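Epf (Streptococcus pyogenes, PDB 4ES8) is a cell-surface adhesin that binds to cells through an N-terminal domain containing a carbohydrate-binding module. Local coordinates at residues 42-47 with 51-56; 68-73 with 95-100; 110-115 with 297-302; 160-165 with 172-177; 252-255 with 259-262. All coordinates share one frame; numbering follows the deposited sequence.

Contact 1 (42-47 with 51-56); sequences RFFSKG and SYVFHL. With ACT (acetate ion), chain D.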
# COMPACT_ATOMS: atom_id res chain seq x y z
N ARG A 42 -3.91 -14.55 11.81
CA ARG A 42 -3.10 -15.06 12.90
C ARG A 42 -2.58 -16.42 12.43
O ARG A 42 -3.36 -17.25 11.97
CB ARG A 42 -3.95 -15.16 14.19
CG ARG A 42 -5.37 -15.69 13.92
CD ARG A 42 -6.19 -15.71 15.20
NE ARG A 42 -7.61 -15.67 14.88
CZ ARG A 42 -8.44 -16.70 15.02
NH1 ARG A 42 -7.97 -17.89 15.40
NH2 ARG A 42 -9.72 -16.58 14.71
N PHE A 43 -1.26 -16.59 12.46
CA PHE A 43 -0.64 -17.78 11.87
C PHE A 43 0.53 -18.26 12.69
O PHE A 43 1.05 -17.50 13.51
CB PHE A 43 -0.09 -17.41 10.48
CG PHE A 43 -1.09 -16.83 9.51
CD1 PHE A 43 -1.36 -15.46 9.50
CD2 PHE A 43 -1.79 -17.65 8.63
CE1 PHE A 43 -2.30 -14.91 8.60
CE2 PHE A 43 -2.74 -17.11 7.74
CZ PHE A 43 -2.99 -15.75 7.73
N PHE A 44 1.02 -19.49 12.40
CA PHE A 44 2.21 -19.96 13.08
C PHE A 44 2.98 -20.87 12.18
O PHE A 44 2.47 -21.35 11.16
CB PHE A 44 1.87 -20.68 14.41
CG PHE A 44 1.19 -22.01 14.18
CD1 PHE A 44 -0.17 -22.08 13.92
CD2 PHE A 44 1.91 -23.19 14.27
CE1 PHE A 44 -0.81 -23.32 13.71
CE2 PHE A 44 1.28 -24.44 14.05
CZ PHE A 44 -0.07 -24.48 13.78
N SER A 45 4.23 -21.11 12.57
CA SER A 45 5.11 -22.02 11.85
C SER A 45 5.99 -22.79 12.81
O SER A 45 6.90 -22.22 13.41
CB SER A 45 5.99 -21.25 10.87
OG SER A 45 6.85 -22.15 10.17
N LYS A 46 5.69 -24.08 13.01
CA LYS A 46 6.55 -24.89 13.88
C LYS A 46 7.89 -25.09 13.17
O LYS A 46 7.93 -25.36 11.95
CB LYS A 46 5.89 -26.24 14.18
CG LYS A 46 4.72 -26.08 15.15
CD LYS A 46 4.09 -27.41 15.54
CE LYS A 46 4.93 -28.14 16.57
NZ LYS A 46 5.08 -27.32 17.83
N GLY A 47 8.98 -24.91 13.91
CA GLY A 47 10.31 -24.97 13.32
C GLY A 47 10.73 -23.66 12.65
O GLY A 47 11.84 -23.58 12.10
N SER A 51 6.92 -21.45 5.69
CA SER A 51 5.48 -21.71 5.58
C SER A 51 4.71 -21.55 6.88
O SER A 51 5.11 -22.07 7.93
CB SER A 51 5.26 -23.11 5.04
OG SER A 51 5.86 -23.21 3.76
N TYR A 52 3.57 -20.86 6.77
CA TYR A 52 2.70 -20.57 7.92
C TYR A 52 1.28 -21.04 7.66
O TYR A 52 0.76 -20.89 6.55
CB TYR A 52 2.65 -19.04 8.15
CG TYR A 52 3.90 -18.49 8.78
CD1 TYR A 52 5.07 -18.32 8.03
CD2 TYR A 52 3.94 -18.15 10.13
CE1 TYR A 52 6.24 -17.83 8.62
CE2 TYR A 52 5.09 -17.66 10.72
CZ TYR A 52 6.25 -17.52 9.97
OH TYR A 52 7.40 -17.03 10.54
N VAL A 53 0.63 -21.52 8.72
CA VAL A 53 -0.76 -21.92 8.68
C VAL A 53 -1.54 -21.17 9.76
O VAL A 53 -0.94 -20.55 10.64
CB VAL A 53 -0.95 -23.45 8.84
CG1 VAL A 53 -0.19 -24.22 7.76
CG2 VAL A 53 -0.55 -23.90 10.25
N PHE A 54 -2.86 -21.23 9.69
CA PHE A 54 -3.72 -20.44 10.57
C PHE A 54 -3.63 -20.91 12.02
O PHE A 54 -3.62 -22.11 12.30
CB PHE A 54 -5.17 -20.49 10.04
CG PHE A 54 -6.09 -19.50 10.70
CD1 PHE A 54 -6.11 -18.17 10.31
CD2 PHE A 54 -7.00 -19.92 11.68
CE1 PHE A 54 -6.98 -17.26 10.91
CE2 PHE A 54 -7.90 -19.02 12.25
CZ PHE A 54 -7.88 -17.69 11.87
N HIS A 55 -3.56 -19.93 12.95
CA HIS A 55 -3.39 -20.15 14.39
C HIS A 55 -4.76 -20.19 15.05
O HIS A 55 -5.32 -19.16 15.47
CB HIS A 55 -2.53 -19.01 14.96
CG HIS A 55 -2.22 -19.03 16.43
ND1 HIS A 55 -3.21 -18.86 17.40
CD2 HIS A 55 -1.01 -19.11 17.05
CE1 HIS A 55 -2.57 -18.87 18.57
NE2 HIS A 55 -1.25 -19.01 18.41
N LEU A 56 -5.32 -21.40 15.14
CA LEU A 56 -6.65 -21.57 15.74
C LEU A 56 -6.67 -21.22 17.22
O LEU A 56 -5.66 -21.39 17.91
CB LEU A 56 -7.17 -23.00 15.54
CG LEU A 56 -7.21 -23.50 14.11
CD1 LEU A 56 -7.27 -25.02 14.09
CD2 LEU A 56 -8.38 -22.90 13.33
C ACT D . -10.83 -19.98 15.20
O ACT D . -11.28 -19.00 14.56
OXT ACT D . -9.67 -20.14 15.59
CH3 ACT D . -11.78 -21.12 15.60
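Phe44 and Val53 form the central hydrogen-bonded pair of an antiparallel beta hairpin. Phe44 N gives a bond of 2.8 Å to Val53 O, and Val53 N returns one to Phe44 O. Phe43 and Phe54 make the next, non-hydrogen-bonded pair, and their side chains diverge. The tight part is at the closed end. There Ser45 CB sits over the centre of the Tyr52 ring, 3.7 Å from its centroid, a CH-pi contact. Ser45 OG lies anti to its backbone N (chi1 -180°) and from there bonds to Ser51 O at 2.8 Å. It also bonds to Thr49 in the turn. At the other end Arg42 O takes a straight bond from His55 N. Phe54 CZ lies over the centre of the Arg42 guanidinium, 3.3 Å from Arg42 CZ, with the two planes 53° apart. Arg42 NH1 bonds to His55 O at 2.9 Å, close to the guanidinium plane. NH1 and NH2 also hold both oxygens of an acetate, probably from the crystallisation liquor. The looser part is limited to exposed Val53 and the partly exposed Phe44 ring, which touch through Val53 CG2 and Phe44 CE1 at 3.5 Å. His55, on the same side as Phe44, is buried, and its NE2 bonds to Ser76. On the Tyr52 side, Tyr52 OH bonds to Ser98, and the ring stacks on Phe145. Strand 41-46 pairs with strand 97-105 on one flank, and strand 51-54 pairs with strand 144-146 on the other, so the hairpin lies inside an antiparallel sheet.

Contact 2 (68-73 with 95-100); sequences REHNEV and APYSVA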
# COMPACT_ATOMS: atom_id res chain seq x y z
N ARG A 68 -5.56 -15.05 24.13
CA ARG A 68 -6.26 -16.23 23.58
C ARG A 68 -5.27 -17.35 23.28
O ARG A 68 -4.32 -17.14 22.50
CB ARG A 68 -7.03 -15.86 22.29
CG ARG A 68 -8.00 -14.68 22.41
CD ARG A 68 -9.43 -15.08 22.83
NE ARG A 68 -9.49 -15.73 24.14
CZ ARG A 68 -9.63 -15.09 25.30
NH1 ARG A 68 -9.68 -13.76 25.33
NH2 ARG A 68 -9.70 -15.77 26.44
N GLU A 69 -5.49 -18.52 23.85
CA GLU A 69 -4.57 -19.65 23.67
C GLU A 69 -4.62 -20.24 22.25
O GLU A 69 -5.69 -20.31 21.63
CB GLU A 69 -4.86 -20.80 24.67
CG GLU A 69 -6.19 -21.52 24.48
CD GLU A 69 -6.80 -22.10 25.75
OE1 GLU A 69 -6.90 -21.38 26.77
OE2 GLU A 69 -7.17 -23.29 25.72
N HIS A 70 -3.45 -20.72 21.79
CA HIS A 70 -3.39 -21.54 20.57
C HIS A 70 -4.21 -22.80 20.90
O HIS A 70 -3.92 -23.47 21.91
CB HIS A 70 -1.93 -21.91 20.26
CG HIS A 70 -1.71 -22.47 18.89
ND1 HIS A 70 -0.48 -22.95 18.49
CD2 HIS A 70 -2.60 -22.65 17.87
CE1 HIS A 70 -0.64 -23.36 17.24
NE2 HIS A 70 -1.89 -23.18 16.82
N ASN A 71 -5.29 -23.07 20.13
CA ASN A 71 -6.22 -24.15 20.45
C ASN A 71 -5.49 -25.46 20.77
O ASN A 71 -4.64 -25.88 20.00
CB ASN A 71 -7.20 -24.36 19.33
CG ASN A 71 -8.38 -25.16 19.79
OD1 ASN A 71 -9.06 -24.79 20.75
ND2 ASN A 71 -8.57 -26.32 19.17
N GLU A 72 -5.86 -26.08 21.92
CA GLU A 72 -5.36 -27.38 22.42
C GLU A 72 -3.89 -27.34 22.92
O GLU A 72 -3.63 -27.67 24.08
CB GLU A 72 -5.47 -28.51 21.36
CG GLU A 72 -6.84 -28.70 20.72
CD GLU A 72 -6.93 -29.80 19.67
OE1 GLU A 72 -6.24 -29.71 18.62
OE2 GLU A 72 -7.74 -30.73 19.88
N VAL A 73 -2.96 -26.90 22.07
CA VAL A 73 -1.53 -26.93 22.36
C VAL A 73 -1.11 -25.83 23.37
O VAL A 73 -0.25 -26.12 24.21
CB VAL A 73 -0.68 -26.94 21.06
CG1 VAL A 73 -0.95 -25.73 20.17
CG2 VAL A 73 0.81 -27.13 21.34
N ALA A 95 10.75 -24.95 20.44
CA ALA A 95 11.50 -24.02 19.62
C ALA A 95 12.38 -24.73 18.60
O ALA A 95 12.81 -25.86 18.86
CB ALA A 95 12.35 -23.13 20.52
N PRO A 96 12.70 -24.09 17.45
CA PRO A 96 12.22 -22.76 17.01
C PRO A 96 10.74 -22.78 16.66
O PRO A 96 10.19 -23.81 16.23
CB PRO A 96 13.09 -22.42 15.78
CG PRO A 96 14.13 -23.53 15.68
CD PRO A 96 13.57 -24.71 16.43
N TYR A 97 10.08 -21.64 16.87
CA TYR A 97 8.65 -21.51 16.64
C TYR A 97 8.33 -20.06 16.33
O TYR A 97 8.92 -19.16 16.96
CB TYR A 97 7.91 -21.97 17.89
CG TYR A 97 6.41 -21.81 17.86
CD1 TYR A 97 5.61 -22.72 17.17
CD2 TYR A 97 5.78 -20.82 18.59
CE1 TYR A 97 4.22 -22.62 17.18
CE2 TYR A 97 4.40 -20.67 18.58
CZ TYR A 97 3.62 -21.58 17.88
OH TYR A 97 2.25 -21.50 17.89
N SER A 98 7.41 -19.82 15.40
CA SER A 98 7.08 -18.46 15.03
C SER A 98 5.59 -18.21 14.96
O SER A 98 4.86 -19.06 14.43
CB SER A 98 7.71 -18.12 13.67
OG SER A 98 7.23 -16.88 13.16
N VAL A 99 5.16 -17.03 15.44
CA VAL A 99 3.78 -16.55 15.30
C VAL A 99 3.82 -15.34 14.35
O VAL A 99 4.69 -14.48 14.49
CB VAL A 99 3.14 -16.18 16.66
CG1 VAL A 99 1.79 -15.48 16.48
CG2 VAL A 99 2.99 -17.41 17.54
N ALA A 100 2.87 -15.26 13.42
CA ALA A 100 2.79 -14.11 12.52
C ALA A 100 1.38 -13.59 12.49
O ALA A 100 0.43 -14.39 12.52
CB ALA A 100 3.23 -14.48 11.12
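His70 and Tyr97 meet through one end of each side chain. The hydroxyl of Tyr97 reaches the ND1 side of the His70 imidazole. Tyr97 OH is 3.1 Å from His70 ND1 and 3.5 Å from His70 CE1. The two side chains approach at a slant, and the hydroxyl stands neither squarely over the imidazole nor at its edge. Both carry CG anti to the backbone N (chi1 -167° for His70, 176° for Tyr97). This turns each ring into the gap between two backbones that stay well apart, with CA of His70 10.2 Å from CA of Val99. Both residues are buried, although the two segments bury only 62 Å² between them. Each polar end has a firmer partner elsewhere. His70 ND1 is hydrogen-bonded to Asp75, and Tyr97 OH to Ser76. The adjacent residues Asp75 and Ser76 thus fix the two groups beside each other. The contact spans two sheets of the N-terminal beta-rich domain, which contains the carbohydrate-binding module. His70 follows strand 68-69, at the outer end of one seven-stranded antiparallel sheet. Tyr97 begins strand 97-105 of the other. His70 also stacks on His55 and meets Phe44 edge-to-face, so its imidazole is packed among aromatic groups. The Tyr97 side chain touches Phe44 and Lys46 of strand 41-46, and Tyr89 at the end of strand 84-89.

Contact 3 (110-115 with 297-302); sequences KDHDYK and QKQSKK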
# COMPACT_ATOMS: atom_id res chain seq x y z
N LYS A 110 -2.82 -0.91 -8.24
CA LYS A 110 -1.63 -1.55 -8.82
C LYS A 110 -0.60 -0.48 -9.19
O LYS A 110 -0.96 0.54 -9.78
CB LYS A 110 -2.03 -2.33 -10.08
CG LYS A 110 -0.87 -3.10 -10.73
CD LYS A 110 -1.30 -3.93 -11.94
CE LYS A 110 -1.58 -3.09 -13.17
NZ LYS A 110 -1.83 -3.93 -14.38
N ASP A 111 0.67 -0.73 -8.85
CA ASP A 111 1.80 0.10 -9.24
C ASP A 111 1.79 1.50 -8.57
O ASP A 111 2.38 2.43 -9.09
CB ASP A 111 1.87 0.22 -10.78
CG ASP A 111 3.20 0.66 -11.35
OD1 ASP A 111 4.25 0.20 -10.84
OD2 ASP A 111 3.19 1.42 -12.34
N HIS A 112 1.15 1.61 -7.40
CA HIS A 112 1.21 2.82 -6.59
C HIS A 112 2.22 2.56 -5.46
O HIS A 112 2.53 1.39 -5.17
CB HIS A 112 -0.19 3.16 -6.03
CG HIS A 112 -1.00 4.10 -6.88
ND1 HIS A 112 -1.83 5.04 -6.29
CD2 HIS A 112 -1.10 4.20 -8.23
CE1 HIS A 112 -2.43 5.68 -7.29
NE2 HIS A 112 -2.04 5.19 -8.48
N ASP A 113 2.72 3.63 -4.85
CA ASP A 113 3.69 3.58 -3.76
C ASP A 113 2.97 3.85 -2.45
O ASP A 113 2.12 4.76 -2.39
CB ASP A 113 4.79 4.61 -3.99
CG ASP A 113 5.65 4.28 -5.19
OD1 ASP A 113 6.01 3.12 -5.35
OD2 ASP A 113 5.90 5.18 -6.00
N TYR A 114 3.31 3.07 -1.40
CA TYR A 114 2.66 3.21 -0.10
C TYR A 114 3.68 3.33 1.01
O TYR A 114 4.83 2.87 0.87
CB TYR A 114 1.72 2.02 0.16
CG TYR A 114 0.56 2.00 -0.81
CD1 TYR A 114 -0.59 2.74 -0.56
CD2 TYR A 114 0.65 1.31 -2.03
CE1 TYR A 114 -1.65 2.77 -1.48
CE2 TYR A 114 -0.40 1.34 -2.95
CZ TYR A 114 -1.54 2.08 -2.68
OH TYR A 114 -2.56 2.10 -3.60
N LYS A 115 3.25 3.97 2.10
CA LYS A 115 4.06 4.17 3.30
C LYS A 115 3.30 3.65 4.50
O LYS A 115 2.26 4.21 4.84
CB LYS A 115 4.42 5.65 3.48
CG LYS A 115 5.17 5.96 4.79
CD LYS A 115 5.23 7.47 5.07
CE LYS A 115 6.13 7.77 6.26
NZ LYS A 115 6.22 9.23 6.55
N GLN A 297 -2.02 13.80 -7.97
CA GLN A 297 -2.24 12.39 -7.68
C GLN A 297 -3.41 12.34 -6.69
O GLN A 297 -3.24 12.79 -5.55
CB GLN A 297 -0.95 11.76 -7.13
CG GLN A 297 -0.76 10.31 -7.58
CD GLN A 297 -1.97 9.46 -7.25
OE1 GLN A 297 -2.33 9.36 -6.07
NE2 GLN A 297 -2.69 8.97 -8.27
N LYS A 298 -4.59 11.86 -7.11
CA LYS A 298 -5.77 11.97 -6.23
C LYS A 298 -5.67 11.19 -4.94
O LYS A 298 -6.29 11.60 -3.96
CB LYS A 298 -7.04 11.54 -6.95
CG LYS A 298 -7.52 12.51 -8.01
CD LYS A 298 -8.70 11.86 -8.67
CE LYS A 298 -9.72 12.85 -9.11
NZ LYS A 298 -10.92 12.14 -9.63
N GLN A 299 -4.92 10.08 -4.93
CA GLN A 299 -4.85 9.29 -3.70
C GLN A 299 -3.79 9.84 -2.74
O GLN A 299 -4.06 9.92 -1.54
CB GLN A 299 -4.59 7.81 -4.00
CG GLN A 299 -5.77 7.13 -4.70
CD GLN A 299 -5.93 7.49 -6.15
OE1 GLN A 299 -4.96 7.58 -6.91
NE2 GLN A 299 -7.17 7.65 -6.58
N SER A 300 -2.58 10.15 -3.24
CA SER A 300 -1.52 10.62 -2.35
C SER A 300 -1.66 12.12 -2.03
O SER A 300 -1.02 12.60 -1.09
CB SER A 300 -0.16 10.38 -3.00
OG SER A 300 -0.01 11.28 -4.09
N LYS A 301 -2.43 12.84 -2.88
CA LYS A 301 -2.69 14.28 -2.81
C LYS A 301 -1.48 15.12 -3.24
O LYS A 301 -1.49 16.34 -3.08
CB LYS A 301 -3.17 14.74 -1.41
CG LYS A 301 -4.34 13.94 -0.84
CD LYS A 301 -5.56 14.05 -1.74
CE LYS A 301 -6.75 13.27 -1.26
NZ LYS A 301 -7.81 13.31 -2.31
N LYS A 302 -0.44 14.47 -3.79
CA LYS A 302 0.75 15.17 -4.28
C LYS A 302 0.47 15.81 -5.63
O LYS A 302 -0.12 15.16 -6.49
CB LYS A 302 1.94 14.20 -4.36
CG LYS A 302 2.41 13.72 -3.00
CD LYS A 302 3.51 12.68 -3.19
CE LYS A 302 4.10 12.24 -1.88
NZ LYS A 302 5.29 11.38 -2.12
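The segment 110-115 runs from a turn into the start of strand 113-123, while 297-302 leaves strand 290-297 through a short run of helical backbone angles at 298-300. His112 carries the contact from the first side. Its CE1 points between two glutamine amides, 3.2 Å from Gln299 OE1 and 3.4 Å from Gln297 NE2. Gln299 OE1 lies at the ring edge, in its plane. The Gln297 amide stands almost upright to the ring, the planes 82° apart, and the two side chains come from opposite directions. The two amides are joined to each other. Gln297 NE2 bonds to Gln299 OE1 at 3.0 Å, with the acceptor in the amide plane of Gln297. Gln297 OE1 takes two backbone N-H groups, from Ser300 at 2.9 Å in the carbonyl plane and from Gln299 well above it. A bend at chi2 (-54°) folds Gln297 back over its own turn. These bonds fix the rotation of its amide. Both ring nitrogens of His112 are held elsewhere: ND1 bonds to Asp213, and NE2 to Glu246 O. The imidazole is thus gripped by the chain on both sides of the junction. Ser300 OG accepts the N-H of Lys302 at 3.2 Å, which makes an ST turn, and also bonds to Thr215 O. Asp213 ends strand 202-213, and Thr215 lies in the loop just after it. The whole is a polar interdomain contact, joining the adhesin's larger beta domain to the C-terminal beta domain, probably the fibronectin-like one.

Contact 4 (160-165 with 172-177); sequences EGEEQG and GDKTIS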
# COMPACT_ATOMS: atom_id res chain seq x y z
N GLU A 160 12.88 1.88 6.89
CA GLU A 160 13.87 2.92 7.17
C GLU A 160 14.79 2.47 8.28
O GLU A 160 14.33 2.06 9.35
CB GLU A 160 13.21 4.27 7.55
CG GLU A 160 12.41 4.88 6.41
CD GLU A 160 13.24 5.25 5.20
OE1 GLU A 160 14.23 6.00 5.36
OE2 GLU A 160 12.92 4.75 4.09
N GLY A 161 16.10 2.54 8.00
CA GLY A 161 17.13 2.25 9.01
C GLY A 161 17.35 0.81 9.43
O GLY A 161 18.16 0.56 10.32
N GLU A 162 16.60 -0.13 8.84
CA GLU A 162 16.69 -1.56 9.23
C GLU A 162 16.60 -2.49 8.06
O GLU A 162 16.22 -2.10 6.95
CB GLU A 162 15.53 -1.98 10.17
CG GLU A 162 14.98 -0.90 11.04
CD GLU A 162 14.30 -1.37 12.30
OE1 GLU A 162 13.57 -2.39 12.28
OE2 GLU A 162 14.42 -0.63 13.29
N GLU A 163 16.86 -3.77 8.35
CA GLU A 163 16.79 -4.84 7.37
C GLU A 163 15.64 -5.77 7.63
O GLU A 163 15.28 -5.98 8.79
CB GLU A 163 18.07 -5.74 7.41
CG GLU A 163 19.39 -5.02 7.25
CD GLU A 163 19.79 -4.19 8.44
OE1 GLU A 163 19.86 -4.75 9.56
OE2 GLU A 163 19.97 -2.96 8.28
N GLN A 164 15.16 -6.43 6.57
CA GLN A 164 14.17 -7.49 6.73
C GLN A 164 14.92 -8.78 7.15
O GLN A 164 16.15 -8.83 7.15
CB GLN A 164 13.35 -7.70 5.46
CG GLN A 164 12.41 -6.54 5.22
CD GLN A 164 11.66 -6.73 3.94
OE1 GLN A 164 12.23 -6.57 2.85
NE2 GLN A 164 10.37 -7.08 4.05
N GLY A 165 14.16 -9.79 7.53
CA GLY A 165 14.69 -11.01 8.11
C GLY A 165 14.55 -10.90 9.62
O GLY A 165 14.45 -9.79 10.16
N GLY A 172 10.18 1.34 18.98
CA GLY A 172 9.88 2.70 18.56
C GLY A 172 9.17 2.73 17.23
O GLY A 172 8.69 1.70 16.74
N ASP A 173 9.08 3.93 16.65
CA ASP A 173 8.38 4.13 15.39
C ASP A 173 9.11 3.45 14.24
O ASP A 173 10.33 3.59 14.10
CB ASP A 173 8.24 5.63 15.10
CG ASP A 173 7.36 6.41 16.06
OD1 ASP A 173 6.70 5.77 16.92
OD2 ASP A 173 7.32 7.66 15.95
N LYS A 174 8.34 2.78 13.38
CA LYS A 174 8.86 2.15 12.18
C LYS A 174 8.19 2.72 10.94
O LYS A 174 7.01 3.10 10.98
CB LYS A 174 8.59 0.63 12.24
CG LYS A 174 9.20 -0.08 13.45
CD LYS A 174 10.74 0.06 13.55
CE LYS A 174 11.21 -0.60 14.83
NZ LYS A 174 12.65 -0.28 15.08
N THR A 175 8.93 2.71 9.83
CA THR A 175 8.41 3.15 8.53
C THR A 175 8.80 2.13 7.50
O THR A 175 9.98 1.75 7.43
CB THR A 175 8.95 4.54 8.15
OG1 THR A 175 8.64 5.51 9.16
CG2 THR A 175 8.43 5.01 6.78
N ILE A 176 7.82 1.66 6.70
CA ILE A 176 8.06 0.69 5.63
C ILE A 176 7.44 1.22 4.37
O ILE A 176 6.26 1.58 4.40
CB ILE A 176 7.52 -0.72 5.96
CG1 ILE A 176 8.15 -1.26 7.27
CG2 ILE A 176 7.74 -1.69 4.77
CD1 ILE A 176 7.56 -2.59 7.78
N SER A 177 8.21 1.29 3.27
CA SER A 177 7.63 1.76 2.02
C SER A 177 7.72 0.63 1.00
O SER A 177 8.60 -0.23 1.11
CB SER A 177 8.34 3.02 1.52
OG SER A 177 9.73 2.82 1.31
O HOH W 1 11.79 2.34 10.49
O HOH W 2 10.77 3.23 3.82
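Glu162 and Lys174 form a salt bridge, with Lys174 NZ 2.5 Å from Glu162 OE2, an unusually short distance whose exact value should carry little weight. The ammonium meets the syn side of that oxygen, 23° out of the carboxylate plane. The two side chains cross at about a right angle. Lys174 bends at chi2 (-59°) and is extended beyond it, which carries NZ across to the loop. Each group has a second partner. Glu162 OE1 pairs with Arg169, and Lys174 NZ also bonds to Glu170 O. The backbone adds one direct bond, from Glu160 N to Thr175 O at 3.0 Å. Two waters lie beside it. Water 1 gives a bond to Glu160 O and takes one from Thr175 N, so it stands in for a direct backbone bond between these two atoms. Water 2 gives a bond to Glu160 OE2 at 2.6 Å and takes one from Ser177 OG. The packing is slight. Glu160 and Thr175 lie side by side and point the same way, with Glu160 CG 3.9 Å from Thr175 CB. This is where strand 154-159, the outermost strand of its sheet, parts from strand 172-180 and passes into the loop. The chemistry is that of a sheet edge fraying into a charged loop. The Lys174 ammonium, set between a carboxylate and a carbonyl oxygen, probably stays protonated.

Contact 5 (252-255 with 259-262); sequences LFNS and LLQT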
# COMPACT_ATOMS: atom_id res chain seq x y z
N LEU A 252 -5.94 20.97 -17.58
CA LEU A 252 -5.38 21.67 -18.75
C LEU A 252 -5.89 23.09 -18.75
O LEU A 252 -7.09 23.30 -18.63
CB LEU A 252 -5.80 20.95 -20.03
CG LEU A 252 -5.39 21.61 -21.35
CD1 LEU A 252 -3.87 21.51 -21.56
CD2 LEU A 252 -6.09 20.93 -22.54
N PHE A 253 -4.98 24.07 -18.87
CA PHE A 253 -5.34 25.50 -18.84
C PHE A 253 -4.82 26.21 -20.05
O PHE A 253 -3.80 25.80 -20.60
CB PHE A 253 -4.70 26.18 -17.62
CG PHE A 253 -4.98 25.59 -16.27
CD1 PHE A 253 -4.27 24.47 -15.83
CD2 PHE A 253 -5.86 26.21 -15.39
CE1 PHE A 253 -4.51 23.94 -14.56
CE2 PHE A 253 -6.09 25.68 -14.11
CZ PHE A 253 -5.42 24.55 -13.71
N ASN A 254 -5.47 27.31 -20.43
CA ASN A 254 -4.95 28.11 -21.54
C ASN A 254 -3.87 29.07 -21.00
O ASN A 254 -3.60 29.08 -19.80
CB ASN A 254 -6.07 28.86 -22.30
CG ASN A 254 -6.80 29.91 -21.50
OD1 ASN A 254 -6.36 30.37 -20.45
ND2 ASN A 254 -7.96 30.34 -22.01
N SER A 255 -3.27 29.90 -21.88
CA SER A 255 -2.17 30.79 -21.45
C SER A 255 -2.63 31.89 -20.48
O SER A 255 -1.79 32.47 -19.80
CB SER A 255 -1.47 31.42 -22.65
OG SER A 255 -2.40 32.20 -23.40
N LEU A 259 -9.05 27.44 -16.65
CA LEU A 259 -9.20 25.99 -16.74
C LEU A 259 -10.04 25.62 -17.94
O LEU A 259 -11.17 26.12 -18.09
CB LEU A 259 -9.85 25.46 -15.45
CG LEU A 259 -10.10 23.95 -15.39
CD1 LEU A 259 -8.77 23.15 -15.35
CD2 LEU A 259 -10.98 23.62 -14.20
N LEU A 260 -9.51 24.74 -18.80
CA LEU A 260 -10.22 24.26 -19.98
C LEU A 260 -10.93 22.94 -19.68
O LEU A 260 -12.14 22.83 -19.87
CB LEU A 260 -9.28 24.10 -21.19
CG LEU A 260 -8.53 25.35 -21.65
CD1 LEU A 260 -7.55 24.98 -22.74
CD2 LEU A 260 -9.50 26.46 -22.12
N GLN A 261 -10.17 21.93 -19.23
CA GLN A 261 -10.74 20.61 -18.96
C GLN A 261 -9.93 19.92 -17.90
O GLN A 261 -8.75 20.22 -17.74
CB GLN A 261 -10.74 19.72 -20.23
CG GLN A 261 -11.54 20.23 -21.46
CD GLN A 261 -13.03 20.18 -21.22
OE1 GLN A 261 -13.55 19.34 -20.48
NE2 GLN A 261 -13.77 21.12 -21.82
N THR A 262 -10.58 18.98 -17.19
CA THR A 262 -9.96 18.14 -16.17
C THR A 262 -10.34 16.70 -16.52
O THR A 262 -11.50 16.45 -16.89
CB THR A 262 -10.46 18.54 -14.77
OG1 THR A 262 -10.18 19.92 -14.55
CG2 THR A 262 -9.81 17.73 -13.69
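Leu259 opens the returning strand of a beta hairpin and packs on Phe253, its non-hydrogen-bonded partner. The hairpin, strands 248-253 and 259-264, forms one side of the four-stranded sheet in what is probably the fibronectin-like domain. Leu259 CD1 lies over one face of the Phe253 ring, 4.1 Å from the centroid and offset toward the rim, a CH-pi contact. Its CG is anti to the backbone N (chi1 179°), which brings CD1 over the ring face. Lys292 makes a cation-pi contact with the same ring. Leu260 comes next and holds the extra place of a classic beta bulge, for it and Gln261 both face Leu252. Leu260 N bonds to Leu252 O at 2.8 Å, in the carbonyl plane. The side chain of Leu260 points toward the first strand, against Leu252 and the backbone of Asn254. Its CD1 is 4.2 Å from Leu252 CG, and its CG is 3.8 Å from Asn254 N. The Asn254 amide bonds to Glu258 in the turn. Leu252 is buried against Ile275, Leu291 and Val293, while Leu259 is exposed. Gln261 is the hydrogen-bonded partner of Leu252. Its side chain leads off to Gln281, bonded through NE2. Leu252 O serves both bulge residues, and its second bond, from Gln261 N at 3.4 Å, is weak. The pair closes with Leu252 N bonding to Gln261 O at 2.9 Å.

Contacts 1 and 2 are buried and touch. They share one aromatic neighbourhood and the strand pair 41-46 with 97-105. Contacts 3 and 4 meet through the neighbouring strands 113-123 and 172-180, but contact 3 is buried and rests on two glutamine amides meeting the CE1 end of a histidine. Contact 4, nearer the surface, relies on water and opposite charges. Contact 5 is a surface hairpin about 55 Å from contact 1, centre to centre. Both are hairpins, yet contact 1 runs in regular register and contact 5 has a bulge. Contact 3 bridges their two domains.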